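Local coordinates for protein peptidyl-prolyl cis-trans isomerase cyclophilin-type (Toxoplasma gondii, PDB 3BO7) that probably catalyses the cis-trans isomerisation of peptide bonds preceding proline and so speeds the folding of other proteins, at residues G141-D144 and V145-Q148. Numbering follows the deposited sequence.
Sequences GGLD and VLRQ
Gly142 and Leu146 are joined by the first i to i+4 bond of helix 143-149. Gly142 is the N-cap residue, and its phi is positive, 111°, a backbone shape that glycine adopts easily. Gly142 O accepts Leu146 N at 3.2 Å. The N-H of Val145 reaches the same O only weakly. Leu143 O then takes Arg147 N at 3.0 Å, and Asp144 O takes Gln148 N at 3.2 Å.

Arg147 runs back along the outside of this turn, extended from CG to NE. Its CG lies 3.3 Å from Leu143 O. Arg147 NH1 meets Asp144 OD2 in a salt bridge of 3.3 Å. OD2 of Asp144 sits at the edge of the Arg147 guanidinium, near its plane. Only NH1 engages it, and the carboxylate and guanidinium planes are 53° apart, so this is not a flat two-pronged pair. Arg147 NH1 also lies 3.5 Å from Leu143 CB.

On the inner side Leu146 is buried against Leu18 of strand 16-22, Ile102 and Phe123, and Val145 also touches Leu18. The short amphipathic helix thus packs by its apolar side on the cyclophilin barrel, while a single-contact ion pair probably adds modest stability on the exposed side of its first turn.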
ATOM      1  N   GLY A 141       9.937   2.253  -9.639  1.00 39.55           N
ATOM      2  CA  GLY A 141      10.197   1.289 -10.695  1.00 40.42           C
ATOM      3  C   GLY A 141       9.121   0.219 -10.732  1.00 41.22           C
ATOM      4  O   GLY A 141       8.773  -0.364  -9.702  1.00 41.15           O
ATOM      5  N   GLY A 142       8.602  -0.039 -11.931  1.00 42.00           N
ATOM      6  CA  GLY A 142       7.532  -1.011 -12.136  1.00 42.50           C
ATOM      7  C   GLY A 142       6.216  -0.367 -12.525  1.00 43.02           C
ATOM      8  O   GLY A 142       5.156  -0.951 -12.324  1.00 43.33           O
ATOM      9  N   LEU A 143       6.275   0.835 -13.092  1.00 43.78           N
ATOM     10  CA  LEU A 143       5.071   1.576 -13.469  1.00 44.33           C
ATOM     11  C   LEU A 143       4.278   0.836 -14.536  1.00 45.18           C
ATOM     12  O   LEU A 143       3.057   1.004 -14.633  1.00 45.49           O
ATOM     13  CB  LEU A 143       5.406   2.993 -13.957  1.00 44.05           C
ATOM     14  CG  LEU A 143       5.912   4.078 -12.997  1.00 43.86           C
ATOM     15  CD1 LEU A 143       6.068   5.387 -13.751  1.00 42.84           C
ATOM     16  CD2 LEU A 143       5.008   4.275 -11.784  1.00 43.70           C
ATOM     17  N   ASP A 144       4.976   0.021 -15.330  1.00 45.93           N
ATOM     18  CA  ASP A 144       4.340  -0.762 -16.395  1.00 46.36           C
ATOM     19  C   ASP A 144       3.661  -2.037 -15.894  1.00 46.61           C
ATOM     20  O   ASP A 144       2.728  -2.528 -16.528  1.00 46.94           O
ATOM     21  CB  ASP A 144       5.315  -1.026 -17.550  1.00 46.54           C
ATOM     22  CG  ASP A 144       5.570   0.229 -18.382  0.50 46.60           C
ATOM     23  OD1 ASP A 144       4.913   0.402 -19.429  0.50 45.92           O
ATOM     24  OD2 ASP A 144       6.399   1.066 -17.965  0.50 47.20           O
ATOM     25  N   VAL A 145       4.120  -2.556 -14.756  1.00 46.94           N
ATOM     26  CA  VAL A 145       3.400  -3.618 -14.037  1.00 47.11           C
ATOM     27  C   VAL A 145       2.061  -3.055 -13.535  1.00 47.38           C
ATOM     28  O   VAL A 145       1.010  -3.691 -13.651  1.00 47.24           O
ATOM     29  CB  VAL A 145       4.247  -4.186 -12.864  1.00 47.14           C
ATOM     30  CG1 VAL A 145       3.384  -4.991 -11.883  1.00 46.88           C
ATOM     31  CG2 VAL A 145       5.384  -5.039 -13.398  1.00 46.73           C
ATOM     32  N   LEU A 146       2.122  -1.836 -13.006  1.00 47.72           N
ATOM     33  CA  LEU A 146       0.956  -1.117 -12.511  1.00 47.76           C
ATOM     34  C   LEU A 146      -0.048  -0.902 -13.633  1.00 47.94           C
ATOM     35  O   LEU A 146      -1.242  -1.130 -13.447  1.00 48.00           O
ATOM     36  CB  LEU A 146       1.395   0.226 -11.934  1.00 47.59           C
ATOM     37  CG  LEU A 146       0.851   0.714 -10.595  1.00 47.78           C
ATOM     38  CD1 LEU A 146       0.859  -0.373  -9.522  1.00 46.90           C
ATOM     39  CD2 LEU A 146       1.667   1.931 -10.150  1.00 47.74           C
ATOM     40  N   ARG A 147       0.448  -0.489 -14.801  1.00 48.18           N
ATOM     41  CA  ARG A 147      -0.387  -0.285 -15.986  1.00 48.15           C
ATOM     42  C   ARG A 147      -1.094  -1.561 -16.475  1.00 47.94           C
ATOM     43  O   ARG A 147      -2.184  -1.488 -17.037  1.00 48.00           O
ATOM     44  CB  ARG A 147       0.420   0.366 -17.111  1.00 48.38           C
ATOM     45  CG  ARG A 147       0.721   1.830 -16.861  1.00 48.97           C
ATOM     46  CD  ARG A 147       1.490   2.466 -18.006  1.00 50.77           C
ATOM     47  NE  ARG A 147       1.902   3.824 -17.656  1.00 52.64           N
ATOM     48  CZ  ARG A 147       3.120   4.166 -17.240  1.00 53.86           C
ATOM     49  NH1 ARG A 147       4.089   3.257 -17.135  1.00 55.00           N
ATOM     50  NH2 ARG A 147       3.377   5.429 -16.937  1.00 54.03           N
ATOM     51  N   GLN A 148      -0.482  -2.719 -16.242  1.00 47.85           N
ATOM     52  CA  GLN A 148      -1.112  -4.004 -16.548  1.00 47.74           C
ATOM     53  C   GLN A 148      -2.164  -4.372 -15.504  1.00 47.79           C
ATOM     54  O   GLN A 148      -3.202  -4.954 -15.838  1.00 48.00           O
ATOM     55  CB  GLN A 148      -0.073  -5.129 -16.674  1.00 47.72           C
ATOM     56  CG  GLN A 148       0.736  -5.111 -17.974  1.00 48.60           C
ATOM     57  CD  GLN A 148      -0.135  -4.917 -19.221  0.50 48.02           C
ATOM     58  OE1 GLN A 148      -1.013  -5.730 -19.518  0.50 47.43           O
ATOM     59  NE2 GLN A 148       0.110  -3.831 -19.944  0.50 47.23           N
TER